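Local coordinates for dehydrogenase (Sinorhizobium meliloti, PDB 3UOE), which probably acts as an oxidoreductase of the malate/L-lactate dehydrogenase (LDH2/MDH2) family, its own substrate not being established, at residues Trp94-Leu100 against Val119-Ile123; Ser77-Leu83 against Asp277-Ala282. All blocks are in the same frame, centred on the assembly; numbering follows the deposited sequence.

Contact 1: Trp94-Leu100 against Val119-Ile123; sequences WRRASFL and VTRRI
The indole of Trp94 reaches across to helix 109-127 and lies against Val119, Thr120 and Ile123. Its six-membered ring does most of the touching. Ile123 covers one face: CG1 of Ile123 sits 4.0 Å from the centroid of the Trp94 six-membered ring, 25° off the ring normal, in a CH-pi contact. CD1 of Ile123 approaches closer to the rim, 3.4 Å from CZ2 of Trp94. The opposite face is covered from within its own segment by Leu100, whose CG stands over the centre of the ring system. Trp94 CG is anti to its carbonyl carbon (chi1 -69°), which carries the benzo end of the indole out to the helix. Trp94 CH2 points at the backbone of Thr120, with CA of Thr120 3.8 Å away near the ring plane. Val119 CG1 comes in obliquely, 3.6 Å from CZ2 of Trp94.

Strands 91-96 and 99-105 are antiparallel neighbours, joined by a type I turn from Arg96 to Phe99. A classic beta bulge sets Arg95 and Arg96 opposite Phe99. Strand 99-105 then leads into helix 109-127 and strand 129-137, a beta-alpha-beta unit.

Leu100 also meets the helix directly. Its CD1 lies 3.8 Å from CG2 of Thr120 and 4.0 Å from CG1 of Val119. Thr120 turns CG2 anti to its carbonyl carbon, while its OG1 bonds back to the carbonyl of Ala116. Cutting Trp94 back to alanine is likely to open a gap between Ile123 and Leu100 and to leave Val119 without its nearest partner across the contact.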
loop_
_atom_site.group_PDB
_atom_site.type_symbol
_atom_site.label_atom_id
_atom_site.label_comp_id
_atom_site.label_asym_id
_atom_site.label_seq_id
_atom_site.Cartn_x
_atom_site.Cartn_y
_atom_site.Cartn_z
ATOM N N TRP A 94 4.118 20.230 15.057
ATOM C CA TRP A 94 3.460 20.466 13.777
ATOM C C TRP A 94 4.406 21.197 12.845
ATOM O O TRP A 94 4.669 22.382 13.018
ATOM C CB TRP A 94 2.159 21.250 13.966
ATOM C CG TRP A 94 1.116 20.431 14.667
ATOM C CD1 TRP A 94 0.765 20.497 15.990
ATOM C CD2 TRP A 94 0.309 19.396 14.089
ATOM N NE1 TRP A 94 -0.219 19.569 16.264
ATOM C CE2 TRP A 94 -0.515 18.881 15.114
ATOM C CE3 TRP A 94 0.203 18.856 12.800
ATOM C CZ2 TRP A 94 -1.433 17.855 14.894
ATOM C CZ3 TRP A 94 -0.717 17.832 12.579
ATOM C CH2 TRP A 94 -1.518 17.340 13.625
ATOM N N ARG A 95 4.931 20.479 11.862
ATOM C CA ARG A 95 5.885 21.061 10.938
ATOM C C ARG A 95 5.130 21.877 9.892
ATOM O O ARG A 95 5.601 22.930 9.441
ATOM C CB ARG A 95 6.740 19.963 10.305
ATOM C CG ARG A 95 7.774 19.376 11.259
ATOM C CD ARG A 95 9.132 20.052 11.099
ATOM N NE ARG A 95 9.562 20.037 9.697
ATOM C CZ ARG A 95 10.824 19.916 9.280
ATOM N NH1 ARG A 95 11.817 19.780 10.156
ATOM N NH2 ARG A 95 11.092 19.916 7.977
ATOM N N ARG A 96 3.952 21.380 9.522
ATOM C CA ARG A 96 3.026 22.094 8.654
ATOM C C ARG A 96 1.643 21.870 9.223
ATOM O O ARG A 96 1.485 21.113 10.168
ATOM C CB ARG A 96 3.070 21.541 7.238
ATOM C CG ARG A 96 4.447 21.437 6.667
ATOM C CD ARG A 96 4.981 22.778 6.224
ATOM N NE ARG A 96 5.871 22.571 5.092
ATOM C CZ ARG A 96 7.197 22.589 5.153
ATOM N NH1 ARG A 96 7.817 22.847 6.299
ATOM N NH2 ARG A 96 7.903 22.362 4.053
ATOM N N ALA A 97 0.641 22.503 8.630
ATOM C CA ALA A 97 -0.726 22.385 9.116
ATOM C C ALA A 97 -1.197 20.933 9.245
ATOM O O ALA A 97 -1.971 20.608 10.145
ATOM C CB ALA A 97 -1.690 23.195 8.224
ATOM N N SER A 98 -0.732 20.059 8.358
ATOM C CA SER A 98 -1.238 18.683 8.346
ATOM C C SER A 98 -0.168 17.643 8.655
ATOM O O SER A 98 -0.399 16.444 8.496
ATOM C CB SER A 98 -1.896 18.351 7.000
ATOM O OG SER A 98 -3.005 19.184 6.752
ATOM N N PHE A 99 0.994 18.099 9.106
ATOM C CA PHE A 99 2.139 17.210 9.237
ATOM C C PHE A 99 2.730 17.262 10.638
ATOM O O PHE A 99 3.340 18.263 11.027
ATOM C CB PHE A 99 3.210 17.555 8.196
ATOM C CG PHE A 99 4.270 16.487 8.032
ATOM C CD1 PHE A 99 5.162 16.202 9.067
ATOM C CD2 PHE A 99 4.383 15.780 6.840
ATOM C CE1 PHE A 99 6.138 15.229 8.919
ATOM C CE2 PHE A 99 5.355 14.804 6.682
ATOM C CZ PHE A 99 6.238 14.527 7.730
ATOM N N LEU A 100 2.552 16.173 11.382
ATOM C CA LEU A 100 3.066 16.070 12.744
ATOM C C LEU A 100 4.353 15.248 12.745
ATOM O O LEU A 100 4.356 14.073 12.376
ATOM C CB LEU A 100 2.043 15.380 13.647
ATOM C CG LEU A 100 1.839 15.760 15.120
ATOM C CD1 LEU A 100 1.754 14.487 15.963
ATOM C CD2 LEU A 100 2.891 16.690 15.677
ATOM N N VAL A 119 -3.548 13.366 18.967
ATOM C CA VAL A 119 -3.141 14.700 18.556
ATOM C C VAL A 119 -3.496 14.982 17.089
ATOM O O VAL A 119 -4.011 16.043 16.755
ATOM C CB VAL A 119 -1.624 14.902 18.784
ATOM C CG1 VAL A 119 -1.144 16.206 18.124
ATOM C CG2 VAL A 119 -1.298 14.874 20.284
ATOM N N THR A 120 -3.229 14.031 16.206
ATOM C CA THR A 120 -3.516 14.271 14.800
ATOM C C THR A 120 -5.016 14.324 14.539
ATOM O O THR A 120 -5.469 15.107 13.714
ATOM C CB THR A 120 -2.842 13.243 13.869
ATOM O OG1 THR A 120 -3.293 11.926 14.203
ATOM C CG2 THR A 120 -1.342 13.317 14.014
ATOM N N ARG A 121 -5.781 13.504 15.252
ATOM C CA ARG A 121 -7.232 13.477 15.079
ATOM C C ARG A 121 -7.892 14.845 15.326
ATOM O O ARG A 121 -8.864 15.204 14.659
ATOM C CB ARG A 121 -7.866 12.411 15.979
ATOM C CG ARG A 121 -9.345 12.224 15.722
ATOM C CD ARG A 121 -9.995 11.233 16.671
ATOM N NE ARG A 121 -11.443 11.203 16.471
ATOM C CZ ARG A 121 -12.299 10.579 17.276
ATOM N NH1 ARG A 121 -11.854 9.930 18.345
ATOM N NH2 ARG A 121 -13.603 10.608 17.016
ATOM N N ARG A 122 -7.358 15.596 16.287
ATOM C CA ARG A 122 -7.886 16.913 16.629
ATOM C C ARG A 122 -7.893 17.866 15.428
ATOM O O ARG A 122 -8.800 18.680 15.266
ATOM C CB ARG A 122 -7.062 17.517 17.771
ATOM C CG ARG A 122 -7.320 16.859 19.119
ATOM C CD ARG A 122 -6.054 16.773 19.975
ATOM N NE ARG A 122 -5.741 18.025 20.663
ATOM C CZ ARG A 122 -4.632 18.235 21.372
ATOM N NH1 ARG A 122 -3.718 17.278 21.488
ATOM N NH2 ARG A 122 -4.431 19.407 21.969
ATOM N N ILE A 123 -6.871 17.737 14.593
ATOM C CA ILE A 123 -6.630 18.616 13.457
ATOM C C ILE A 123 -7.520 18.288 12.242
ATOM O O ILE A 123 -7.807 19.157 11.409
ATOM C CB ILE A 123 -5.111 18.560 13.094
ATOM C CG1 ILE A 123 -4.388 19.786 13.640
ATOM C CG2 ILE A 123 -4.866 18.388 11.603
ATOM C CD1 ILE A 123 -4.264 19.793 15.141
#

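Contact 2: Ser77-Leu83 against Asp277-Ala282; sequences SRLDKGL and DDIHPA
Asp277 O accepts from NH1 of Arg78 at 2.9 Å, with the donor 37° above the carbonyl plane. The Asp277 carboxylate makes a long salt bridge to the same nitrogen, OD1 to NH1 of Arg78 at 3.6 Å. Asp277 OD1 also takes the backbone N of Ile279 and of His280, forming an Asx turn and an Asx motif that curl the loop round Arg78.

The carboxylate of Asp278 meets the helix: its OD2 accepts from OG of Ser77 at 2.7 Å, on the anti side. The Asp278 carbonyl lies by Leu83 CD1. On the other branch, Leu83 CD2 is 3.7 Å from O of Ile279.

His280 offers its carbonyl to two nitrogens of Arg78. NH1 of Arg78 is 2.8 Å from O of His280, and NH2 of Arg78 is 2.9 Å from the same atom. The oxygen lies 2° from the guanidinium plane. A bend at chi3 (62°) helps turn the Arg78 group to it.

After Pro281, Ala282 N donates to a water that also binds Leu83 O and, weakly, Arg78 NH2. Leu83 follows the Schellman motif that ends helix 72-80 at Gly82.

Arg78 NE bonds to Asn138, so all three guanidinium nitrogens have partners. The buried charge is met by two loop carbonyls and the nearby Asp277 carboxylate, which probably helps to stabilise its protonated form.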
loop_
_atom_site.group_PDB
_atom_site.type_symbol
_atom_site.label_atom_id
_atom_site.label_comp_id
_atom_site.label_asym_id
_atom_site.label_seq_id
_atom_site.Cartn_x
_atom_site.Cartn_y
_atom_site.Cartn_z
ATOM N N SER A 77 13.385 -6.026 28.909
ATOM C CA SER A 77 14.839 -5.905 28.974
ATOM C C SER A 77 15.305 -4.508 28.541
ATOM O O SER A 77 16.188 -3.907 29.156
ATOM C CB SER A 77 15.491 -6.991 28.109
ATOM O OG SER A 77 16.888 -6.981 28.255
ATOM N N ARG A 78 14.699 -3.997 27.478
ATOM C CA ARG A 78 15.059 -2.685 26.961
ATOM C C ARG A 78 14.716 -1.583 27.959
ATOM O O ARG A 78 15.422 -0.586 28.073
ATOM C CB ARG A 78 14.389 -2.440 25.607
ATOM C CG ARG A 78 14.925 -3.337 24.488
ATOM C CD ARG A 78 14.267 -3.032 23.132
ATOM N NE ARG A 78 14.550 -1.668 22.696
ATOM C CZ ARG A 78 15.672 -1.289 22.089
ATOM N NH1 ARG A 78 16.628 -2.178 21.821
ATOM N NH2 ARG A 78 15.831 -0.018 21.738
ATOM N N LEU A 79 13.628 -1.777 28.688
ATOM C CA LEU A 79 13.248 -0.847 29.730
ATOM C C LEU A 79 14.274 -0.854 30.860
ATOM O O LEU A 79 14.745 0.199 31.284
ATOM C CB LEU A 79 11.862 -1.207 30.264
ATOM C CG LEU A 79 10.694 -0.882 29.332
ATOM C CD1 LEU A 79 9.454 -1.662 29.722
ATOM C CD2 LEU A 79 10.416 0.632 29.294
ATOM N N ASP A 80 14.614 -2.048 31.340
ATOM C CA ASP A 80 15.595 -2.215 32.411
ATOM C C ASP A 80 16.948 -1.598 32.057
ATOM O O ASP A 80 17.747 -1.279 32.935
ATOM C CB ASP A 80 15.820 -3.702 32.694
ATOM C CG ASP A 80 14.672 -4.337 33.450
ATOM O OD1 ASP A 80 13.929 -3.621 34.166
ATOM O OD2 ASP A 80 14.519 -5.569 33.336
ATOM N N LYS A 81 17.222 -1.466 30.767
ATOM C CA LYS A 81 18.561 -1.093 30.348
ATOM C C LYS A 81 18.628 0.348 29.893
ATOM O O LYS A 81 19.678 0.811 29.461
ATOM C CB LYS A 81 19.068 -2.035 29.257
ATOM C CG LYS A 81 19.385 -3.444 29.765
ATOM C CD LYS A 81 19.881 -4.323 28.624
ATOM C CE LYS A 81 20.229 -5.732 29.091
ATOM N NZ LYS A 81 21.407 -5.768 30.004
ATOM N N GLY A 82 17.508 1.053 29.992
ATOM C CA GLY A 82 17.468 2.457 29.615
ATOM C C GLY A 82 17.418 2.694 28.114
ATOM O O GLY A 82 17.644 3.808 27.638
ATOM N N LEU A 83 17.123 1.640 27.363
ATOM C CA LEU A 83 16.963 1.747 25.924
ATOM C C LEU A 83 15.521 2.112 25.576
ATOM O O LEU A 83 15.252 2.703 24.530
ATOM C CB LEU A 83 17.340 0.429 25.258
ATOM C CG LEU A 83 18.796 0.001 25.372
ATOM C CD1 LEU A 83 18.923 -1.419 24.863
ATOM C CD2 LEU A 83 19.705 0.958 24.581
ATOM N N ASP A 277 16.770 -6.696 19.388
ATOM C CA ASP A 277 17.888 -6.754 20.317
ATOM C C ASP A 277 17.599 -5.836 21.485
ATOM O O ASP A 277 16.692 -5.014 21.431
ATOM C CB ASP A 277 19.204 -6.340 19.634
ATOM C CG ASP A 277 19.271 -4.847 19.346
ATOM O OD1 ASP A 277 19.308 -4.047 20.308
ATOM O OD2 ASP A 277 19.288 -4.470 18.154
ATOM N N ASP A 278 18.371 -5.985 22.548
ATOM C CA ASP A 278 18.256 -5.094 23.683
ATOM C C ASP A 278 19.592 -4.416 23.898
ATOM O O ASP A 278 20.055 -4.290 25.029
ATOM C CB ASP A 278 17.846 -5.861 24.934
ATOM C CG ASP A 278 18.793 -6.999 25.258
ATOM O OD1 ASP A 278 19.804 -7.170 24.541
ATOM O OD2 ASP A 278 18.525 -7.733 26.227
ATOM N N ILE A 279 20.205 -3.981 22.802
ATOM C CA ILE A 279 21.525 -3.369 22.857
ATOM C C ILE A 279 21.532 -1.956 22.271
ATOM O O ILE A 279 22.193 -1.055 22.799
ATOM C CB ILE A 279 22.542 -4.208 22.061
ATOM C CG1 ILE A 279 22.747 -5.565 22.731
ATOM C CG2 ILE A 279 23.865 -3.472 21.957
ATOM C CD1 ILE A 279 23.444 -6.582 21.846
ATOM N N HIS A 280 20.793 -1.780 21.179
ATOM C CA HIS A 280 20.845 -0.556 20.401
ATOM C C HIS A 280 19.548 0.211 20.449
ATOM O O HIS A 280 18.485 -0.368 20.684
ATOM C CB HIS A 280 21.196 -0.871 18.940
ATOM C CG HIS A 280 22.448 -1.677 18.794
ATOM N ND1 HIS A 280 22.444 -2.993 18.391
ATOM C CD2 HIS A 280 23.740 -1.362 19.047
ATOM C CE1 HIS A 280 23.684 -3.449 18.372
ATOM N NE2 HIS A 280 24.488 -2.480 18.771
ATOM N N PRO A 281 19.638 1.530 20.215
ATOM C CA PRO A 281 18.453 2.389 20.091
ATOM C C PRO A 281 17.518 1.842 19.012
ATOM O O PRO A 281 17.986 1.383 17.984
ATOM C CB PRO A 281 19.041 3.742 19.652
ATOM C CG PRO A 281 20.460 3.733 20.180
ATOM C CD PRO A 281 20.900 2.286 20.105
ATOM N N ALA A 282 16.213 1.869 19.252
ATOM C CA ALA A 282 15.267 1.565 18.188
ATOM C C ALA A 282 15.277 2.741 17.205
ATOM O O ALA A 282 14.967 3.864 17.587
ATOM C CB ALA A 282 13.890 1.333 18.765
HETATM O O HOH W 1 15.287 2.785 21.719
#

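In the fold
The two contacts lie far apart in one chain: their centres are 30 Å apart and their nearest atoms about 16 Å. In sequence, both segments of contact 1 fall between the two segments of contact 2, and helix 72-80 is followed in the chain by strand 91-96. Contact 1 lies beside strand 91-96, the outermost strand of the mixed sheet within this chain. It also borders the second subunit, where Ser98 meets Ser98 of that subunit. Contact 2 touches no other chain of the assembly. It joins the end of helix 72-80 to the loop before strand 285-291, a strand of that same sheet.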